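Local coordinates for protein aclacinomycin-N/aclacinomycin-A oxidase (Streptomyces galilaeus, PDB 2IPI) that oxidises the terminal sugar of aclacinomycin antibiotics in two successive steps, turning aclacinomycin N into A and A into Y with a bicovalently bound FAD, at residues M289-Y294 / L396-G401; T248-V253 / L304-I309. All coordinates share one frame; numbering follows the deposited sequence.

Contact 1: M289-Y294 / L396-G401; sequences MHSVFY and LYSYGG. With AKY (methyl (2S,4R)-2-ethyl-2,5,7-trihydroxy-6,11-dioxo-4-{[2,3,6-trideoxy-4-O-{2,6-dideoxy-4-O-[(2S,6S)-6-methyl-5-oxotetrahydro-2h -pyran-2-yl]-alpha-D-lyxo-hexopyranosyl}-3-(dimethylamino)-D-ribo-hexopyranosyl]oxy}-1,2,3,4,6,11-hexahydrotetracene-1-c arboxylate), chain E.
The amide N of Phe293 and the carbonyl O of Leu396 form the shortest bond here, 2.7 Å with an N-H...O angle of 164°, and the pair is closed by Leu396 N to Phe293 O at 3.0 Å. The neighbouring pair, Val292 with Tyr397, is of the non-hydrogen-bonded kind and brings the CA atoms to 4.7 Å, and the CA-H of Val292 leans on the same Leu396 carbonyl. At the strand end a side chain takes over part of the ladder: Ser398 N still donates to Ser291 O (3.0 Å), but Ser291 N is received by the hydroxyl OG of Ser398, 2.9 Å away. OG reaches it because chi1 of 64° sets it between the backbone N and the carbonyl carbon of its own residue, on the side of strand 290-296.

These are neighbouring antiparallel strands in the seven-stranded sheet, one face of which supports the substrate pocket while helix 262-278 packs on the other, against Phe293 and Leu396. On the pocket face Val292 and Tyr397 run side by side. Both methyls of Val292 press obliquely on the CD2-CE2 side of the phenol, CG2 lying 3.3 Å from Tyr397 CE2, while NE2 of His290 comes to the ring edge near CD2. Tyr397, an active-site proton acceptor, has its OH in contact with carbon C40 of the bound AKY at 3.2 Å; this buried hydroxyl has no hydrogen-bonding partner in the model. AKY is itself hydrogen-bonded to Tyr469 OH and Thr427 OG1. Farther along, Tyr294 CE2 touches the ligand's C36 at 3.9 Å, and Val292 CG1 covers part of one Tyr294 ring face.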
loop_
_atom_site.group_PDB
_atom_site.type_symbol
_atom_site.label_atom_id
_atom_site.label_comp_id
_atom_site.label_asym_id
_atom_site.label_seq_id
_atom_site.Cartn_x
_atom_site.Cartn_y
_atom_site.Cartn_z
ATOM N N MET A 289 0.345 16.783 8.680
ATOM C CA MET A 289 -0.468 15.930 9.566
ATOM C C MET A 289 -0.896 14.646 8.883
ATOM O O MET A 289 -1.180 14.636 7.680
ATOM C CB MET A 289 -1.713 16.709 10.025
ATOM C CG MET A 289 -2.383 16.216 11.301
ATOM S SD MET A 289 -4.074 16.819 11.561
ATOM C CE MET A 289 -4.993 15.715 10.491
ATOM N N HIS A 290 -0.959 13.531 9.604
ATOM C CA HIS A 290 -1.563 12.301 9.107
ATOM C C HIS A 290 -2.575 11.771 10.127
ATOM O O HIS A 290 -2.338 11.881 11.339
ATOM C CB HIS A 290 -0.492 11.254 8.817
ATOM C CG HIS A 290 -0.990 9.936 8.308
ATOM N ND1 HIS A 290 -1.023 8.803 9.102
ATOM C CD2 HIS A 290 -1.471 9.543 7.110
ATOM C CE1 HIS A 290 -1.496 7.779 8.420
ATOM N NE2 HIS A 290 -1.779 8.209 7.201
ATOM N N SER A 291 -3.686 11.210 9.651
ATOM C CA SER A 291 -4.606 10.517 10.541
ATOM C C SER A 291 -5.236 9.312 9.838
ATOM O O SER A 291 -5.438 9.332 8.632
ATOM C CB SER A 291 -5.721 11.405 11.083
ATOM O OG SER A 291 -6.711 11.684 10.120
ATOM N N VAL A 292 -5.537 8.327 10.665
ATOM C CA VAL A 292 -6.306 7.143 10.332
ATOM C C VAL A 292 -7.544 7.082 11.231
ATOM O O VAL A 292 -7.403 7.127 12.450
ATOM C CB VAL A 292 -5.484 5.862 10.502
ATOM C CG1 VAL A 292 -6.316 4.641 10.128
ATOM C CG2 VAL A 292 -4.222 5.944 9.660
ATOM N N PHE A 293 -8.721 7.019 10.623
ATOM C CA PHE A 293 -9.937 6.942 11.464
ATOM C C PHE A 293 -10.390 5.491 11.425
ATOM O O PHE A 293 -10.863 5.030 10.396
ATOM C CB PHE A 293 -11.008 7.919 11.017
ATOM C CG PHE A 293 -11.986 8.362 12.112
ATOM C CD1 PHE A 293 -12.803 9.455 11.905
ATOM C CD2 PHE A 293 -12.052 7.687 13.316
ATOM C CE1 PHE A 293 -13.681 9.883 12.899
ATOM C CE2 PHE A 293 -12.925 8.083 14.311
ATOM C CZ PHE A 293 -13.740 9.177 14.084
ATOM N N TYR A 294 -10.209 4.777 12.536
ATOM C CA TYR A 294 -10.586 3.374 12.555
ATOM C C TYR A 294 -12.056 3.259 12.989
ATOM O O TYR A 294 -12.332 3.379 14.176
ATOM C CB TYR A 294 -9.721 2.522 13.480
ATOM C CG TYR A 294 -8.247 2.518 13.164
ATOM C CD1 TYR A 294 -7.351 3.208 13.978
ATOM C CD2 TYR A 294 -7.756 1.832 12.059
ATOM C CE1 TYR A 294 -5.997 3.208 13.696
ATOM C CE2 TYR A 294 -6.402 1.830 11.768
ATOM C CZ TYR A 294 -5.536 2.521 12.595
ATOM O OH TYR A 294 -4.197 2.513 12.306
ATOM N N LEU A 396 -10.478 5.326 7.459
ATOM C CA LEU A 396 -10.397 6.483 6.588
ATOM C C LEU A 396 -9.043 7.161 6.814
ATOM O O LEU A 396 -8.720 7.470 7.962
ATOM C CB LEU A 396 -11.522 7.494 6.813
ATOM C CG LEU A 396 -12.922 6.915 7.018
ATOM C CD1 LEU A 396 -13.870 7.991 7.552
ATOM C CD2 LEU A 396 -13.445 6.334 5.716
ATOM N N TYR A 397 -8.292 7.362 5.738
ATOM C CA TYR A 397 -6.983 8.000 5.789
ATOM C C TYR A 397 -6.987 9.409 5.219
ATOM O O TYR A 397 -7.455 9.638 4.104
ATOM C CB TYR A 397 -5.937 7.168 5.013
ATOM C CG TYR A 397 -5.859 5.765 5.552
ATOM C CD1 TYR A 397 -6.817 4.798 5.216
ATOM C CD2 TYR A 397 -4.836 5.407 6.408
ATOM C CE1 TYR A 397 -6.733 3.516 5.725
ATOM C CE2 TYR A 397 -4.749 4.127 6.919
ATOM C CZ TYR A 397 -5.700 3.184 6.579
ATOM O OH TYR A 397 -5.595 1.910 7.093
ATOM N N SER A 398 -6.455 10.347 5.998
ATOM C CA SER A 398 -6.183 11.665 5.430
ATOM C C SER A 398 -5.194 11.434 4.273
ATOM O O SER A 398 -4.302 10.587 4.433
ATOM C CB SER A 398 -5.655 12.646 6.462
ATOM O OG SER A 398 -4.397 12.240 6.980
ATOM N N TYR A 399 -5.380 12.122 3.168
ATOM C CA TYR A 399 -4.609 11.894 1.942
ATOM C C TYR A 399 -4.475 13.190 1.157
ATOM O O TYR A 399 -4.722 14.294 1.655
ATOM C CB TYR A 399 -5.263 10.827 1.067
ATOM C CG TYR A 399 -4.339 10.062 0.146
ATOM C CD1 TYR A 399 -4.607 10.011 -1.221
ATOM C CD2 TYR A 399 -3.211 9.383 0.590
ATOM C CE1 TYR A 399 -3.790 9.324 -2.109
ATOM C CE2 TYR A 399 -2.390 8.688 -0.283
ATOM C CZ TYR A 399 -2.682 8.659 -1.630
ATOM O OH TYR A 399 -1.859 7.966 -2.493
ATOM N N GLY A 400 -4.063 13.069 -0.113
ATOM C CA GLY A 400 -3.925 14.286 -0.913
ATOM C C GLY A 400 -2.583 14.939 -0.641
ATOM O O GLY A 400 -1.557 14.249 -0.635
ATOM N N GLY A 401 -2.567 16.249 -0.399
ATOM C CA GLY A 401 -1.279 16.872 -0.080
ATOM C C GLY A 401 -0.422 17.041 -1.327
ATOM O O GLY A 401 -0.862 17.364 -2.434
HETATM O O15 AKY E . -2.961 1.458 3.996
HETATM C C42 AKY E . -2.904 0.638 4.931
HETATM C C40 AKY E . -2.581 1.196 6.338
HETATM C C38 AKY E . -2.639 0.209 7.432
HETATM C C39 AKY E . -3.449 -0.846 4.846
HETATM C C41 AKY E . -4.488 -1.441 4.239
HETATM O O14 AKY E . -2.994 -1.702 5.868
HETATM C C37 AKY E . -3.196 -1.144 7.160
HETATM O O13 AKY E . -2.805 -2.007 8.197
HETATM C C35 AKY E . -3.771 -2.921 8.624
HETATM C C34 AKY E . -4.371 -2.559 9.987
HETATM C C36 AKY E . -4.402 -1.149 10.216
HETATM O O11 AKY E . -3.719 -3.264 11.176
HETATM C C33 AKY E . -3.269 -4.353 8.552
HETATM O O12 AKY E . -2.710 -4.822 7.220
HETATM C C32 AKY E . -2.553 -4.761 9.680
HETATM C C31 AKY E . -3.337 -4.699 10.847
HETATM O O7 AKY E . -7.339 -6.950 15.440
HETATM C C7 AKY E . -6.842 -8.029 16.233
HETATM C C8 AKY E . -5.839 -7.518 17.192
HETATM C C9 AKY E . -6.521 -6.913 18.392
HETATM O O9 AKY E . -7.473 -6.035 17.899
HETATM C C13 AKY E . -5.491 -6.285 19.260
HETATM C C14 AKY E . -4.866 -5.198 18.384
HETATM C C20 AKY E . -8.031 -8.610 16.928
HETATM C C19 AKY E . -8.243 -8.553 18.308
HETATM C C10 AKY E . -7.120 -8.024 19.167
HETATM C C11 AKY E . -9.353 -9.172 18.883
HETATM C C18 AKY E . -10.262 -9.872 18.090
HETATM C C17 AKY E . -10.062 -9.945 16.706
HETATM C C6 AKY E . -8.958 -9.305 16.153
HETATM O O6 AKY E . -8.734 -9.361 14.823
HETATM C C12 AKY E . -11.349 -10.540 18.699
HETATM O O3 AKY E . -11.553 -10.478 19.931
HETATM C C15 AKY E . -12.224 -11.306 17.891
HETATM C C1 AKY E . -13.255 -12.022 18.497
HETATM C C2 AKY E . -14.117 -12.833 17.758
HETATM C C3 AKY E . -13.928 -12.904 16.378
HETATM C C16 AKY E . -12.023 -11.387 16.495
HETATM C C5 AKY E . -10.940 -10.705 15.898
HETATM O O5 AKY E . -10.651 -10.756 14.686
HETATM C C4 AKY E . -12.903 -12.195 15.758
HETATM O O4 AKY E . -12.771 -12.324 14.413
HETATM O O18 AKY E . -4.515 -5.520 10.860
HETATM C C45 AKY E . -6.879 -7.035 14.084
HETATM C C43 AKY E . -6.129 -9.170 19.351
HETATM O O16 AKY E . -5.937 -10.008 18.463
HETATM O O17 AKY E . -5.444 -9.314 20.522
HETATM C C44 AKY E . -5.785 -10.594 21.070
HETATM O O19 AKY E . -5.484 -7.178 13.975
HETATM C C47 AKY E . -6.658 -5.643 11.986
HETATM N N11 AKY E . -7.267 -6.108 10.727
HETATM C C52 AKY E . -7.969 -5.185 9.903
HETATM C C51 AKY E . -6.618 -7.160 10.018
HETATM C C46 AKY E . -7.352 -5.795 13.334
HETATM C C48 AKY E . -5.139 -5.609 12.155
HETATM C C49 AKY E . -4.657 -6.879 12.836
HETATM C C50 AKY E . -4.009 -8.003 12.019
#

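Contact 2: T248-V253 / L304-I309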
loop_
_atom_site.group_PDB
_atom_site.type_symbol
_atom_site.label_atom_id
_atom_site.label_comp_id
_atom_site.label_asym_id
_atom_site.label_seq_id
_atom_site.Cartn_x
_atom_site.Cartn_y
_atom_site.Cartn_z
ATOM N N THR A 248 7.433 13.059 16.694
ATOM C CA THR A 248 6.052 12.743 16.356
ATOM C C THR A 248 5.126 13.054 17.533
ATOM O O THR A 248 5.174 12.360 18.555
ATOM C CB THR A 248 5.870 11.254 15.987
ATOM O OG1 THR A 248 6.662 10.905 14.844
ATOM C CG2 THR A 248 4.419 10.947 15.623
ATOM N N LEU A 249 4.280 14.058 17.374
ATOM C CA LEU A 249 3.223 14.359 18.345
ATOM C C LEU A 249 1.946 13.595 17.971
ATOM O O LEU A 249 1.466 13.721 16.847
ATOM C CB LEU A 249 2.939 15.854 18.413
ATOM C CG LEU A 249 1.639 16.294 19.089
ATOM C CD1 LEU A 249 1.474 15.683 20.471
ATOM C CD2 LEU A 249 1.574 17.817 19.189
ATOM N N ARG A 250 1.406 12.824 18.909
ATOM C CA ARG A 250 0.225 12.021 18.638
ATOM C C ARG A 250 -0.953 12.323 19.559
ATOM O O ARG A 250 -0.807 12.482 20.777
ATOM C CB ARG A 250 0.583 10.530 18.769
ATOM C CG ARG A 250 -0.396 9.623 18.036
ATOM C CD ARG A 250 -0.036 8.158 18.265
ATOM N NE ARG A 250 1.301 7.844 17.760
ATOM C CZ ARG A 250 1.570 7.510 16.503
ATOM N NH1 ARG A 250 0.617 7.435 15.582
ATOM N NH2 ARG A 250 2.827 7.243 16.152
ATOM N N HIS A 251 -2.147 12.397 18.967
ATOM C CA HIS A 251 -3.397 12.393 19.707
ATOM C C HIS A 251 -4.223 11.184 19.246
ATOM O O HIS A 251 -4.500 11.055 18.053
ATOM C CB HIS A 251 -4.289 13.616 19.512
ATOM C CG HIS A 251 -3.707 14.940 19.879
ATOM N ND1 HIS A 251 -4.449 16.093 19.926
ATOM C CD2 HIS A 251 -2.448 15.293 20.210
ATOM C CE1 HIS A 251 -3.667 17.109 20.267
ATOM N NE2 HIS A 251 -2.440 16.642 20.453
ATOM N N ILE A 252 -4.601 10.321 20.175
ATOM C CA ILE A 252 -5.627 9.317 19.922
ATOM C C ILE A 252 -6.923 9.749 20.613
ATOM O O ILE A 252 -6.950 9.896 21.836
ATOM C CB ILE A 252 -5.201 7.911 20.376
ATOM C CG1 ILE A 252 -6.357 6.913 20.441
ATOM C CG2 ILE A 252 -4.448 7.964 21.696
ATOM C CD1 ILE A 252 -6.353 5.980 21.630
ATOM N N VAL A 253 -7.930 9.969 19.795
ATOM C CA VAL A 253 -9.272 10.401 20.135
ATOM C C VAL A 253 -10.229 9.218 20.009
ATOM O O VAL A 253 -10.317 8.604 18.940
ATOM C CB VAL A 253 -9.719 11.533 19.190
ATOM C CG1 VAL A 253 -11.018 12.183 19.645
ATOM C CG2 VAL A 253 -8.625 12.587 19.068
ATOM N N LEU A 304 -11.925 4.970 16.630
ATOM C CA LEU A 304 -10.723 5.678 17.084
ATOM C C LEU A 304 -10.110 6.495 15.963
ATOM O O LEU A 304 -9.870 6.009 14.859
ATOM C CB LEU A 304 -9.759 4.647 17.652
ATOM C CG LEU A 304 -8.402 5.052 18.184
ATOM C CD1 LEU A 304 -8.012 4.082 19.298
ATOM C CD2 LEU A 304 -7.368 5.034 17.071
ATOM N N LEU A 305 -9.854 7.754 16.252
ATOM C CA LEU A 305 -9.188 8.676 15.333
ATOM C C LEU A 305 -7.724 8.816 15.767
ATOM O O LEU A 305 -7.492 9.374 16.842
ATOM C CB LEU A 305 -9.902 10.009 15.347
ATOM C CG LEU A 305 -10.085 10.921 14.152
ATOM C CD1 LEU A 305 -9.657 12.357 14.471
ATOM C CD2 LEU A 305 -9.337 10.410 12.924
ATOM N N ASP A 306 -6.784 8.321 14.981
ATOM C CA ASP A 306 -5.362 8.319 15.316
ATOM C C ASP A 306 -4.603 9.337 14.477
ATOM O O ASP A 306 -4.366 9.159 13.285
ATOM C CB ASP A 306 -4.796 6.913 15.154
ATOM C CG ASP A 306 -3.362 6.754 15.620
ATOM O OD1 ASP A 306 -2.868 5.609 15.613
ATOM O OD2 ASP A 306 -2.713 7.750 15.992
ATOM N N ILE A 307 -4.191 10.436 15.096
ATOM C CA ILE A 307 -3.649 11.575 14.377
ATOM C C ILE A 307 -2.181 11.828 14.701
ATOM O O ILE A 307 -1.720 11.629 15.831
ATOM C CB ILE A 307 -4.511 12.819 14.690
ATOM C CG1 ILE A 307 -3.718 13.997 15.254
ATOM C CG2 ILE A 307 -5.687 12.495 15.609
ATOM C CD1 ILE A 307 -4.587 15.207 15.555
ATOM N N GLN A 308 -1.390 12.265 13.715
ATOM C CA GLN A 308 0.007 12.545 14.072
ATOM C C GLN A 308 0.558 13.710 13.255
ATOM O O GLN A 308 0.020 14.024 12.200
ATOM C CB GLN A 308 0.869 11.300 13.910
ATOM C CG GLN A 308 1.159 10.909 12.471
ATOM C CD GLN A 308 1.716 9.504 12.346
ATOM O OE1 GLN A 308 2.882 9.230 12.669
ATOM N NE2 GLN A 308 0.861 8.608 11.867
ATOM N N ILE A 309 1.617 14.345 13.750
ATOM C CA ILE A 309 2.248 15.465 13.068
ATOM C C ILE A 309 3.674 15.679 13.589
ATOM O O ILE A 309 4.015 15.229 14.681
ATOM C CB ILE A 309 1.460 16.782 13.246
ATOM C CG1 ILE A 309 1.784 17.842 12.216
ATOM C CG2 ILE A 309 1.667 17.324 14.662
ATOM C CD1 ILE A 309 0.727 18.886 11.953
#
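Val253 and Leu305 stand beside each other on the buried face, CB to CB 4.1 Å, and Ile307 and Ile309 continue the apolar row beneath helix 316-327. Ile307 brings its CD1 obliquely up to the His251 ring; the NE2 of that imidazole is hydrogen-bonded to Glu317 of the helix. Leu249 CB meets Ile309 CG2 at the end of this row.

Between the two layers of side chains runs a regular antiparallel ladder, strand 248-256 lying between 302-310 and 336-342 in the large substrate-side sheet. Three hydrogen-bonded pairs close it, the straightest bond being Val253 N to Leu305 O (3.0 Å, 175°).

On the other, partly exposed face, Ile252 and Leu304 lean across each other and are packed tightly, with CD1 of Ile252 3.4 Å from CD1 of Leu304. Next to them the polar edge begins. Arg250 first runs out extended and then bends at chi3 (-61°), which carries its guanidinium back over the neighbouring strand. There NH1 points in plane at Asp306 OD2, 3.4 Å away, a salt bridge with a weak hydrogen bond, the carboxylate being turned 67° from the guanidinium. Gln308 lies alongside the arginine, its CB over one guanidinium face, and its OE1 comes 3.7 Å from the CG2 methyl of Thr248.

Overall arrangement
Strands 290-296 and 302-310 are consecutive in the chain and adjacent in the same antiparallel sheet, so contacts 1 and 2 join edge to edge, probably through backbone hydrogen bonds from His290 O to Gln308 N and from Tyr294 N to Leu304 O. Their centres are 10 Å apart. Contact 1 is the deeper, all its touching residues being buried, and one of its faces presents aromatic side chains to the ligand. Contact 2 lies farther from the chain centre: helix 316-327 packs on part of one face, and the other carries a partly exposed ion pair. A weak bond between Gln308 NE2 and His290 ND1 links the two on the pocket-side face.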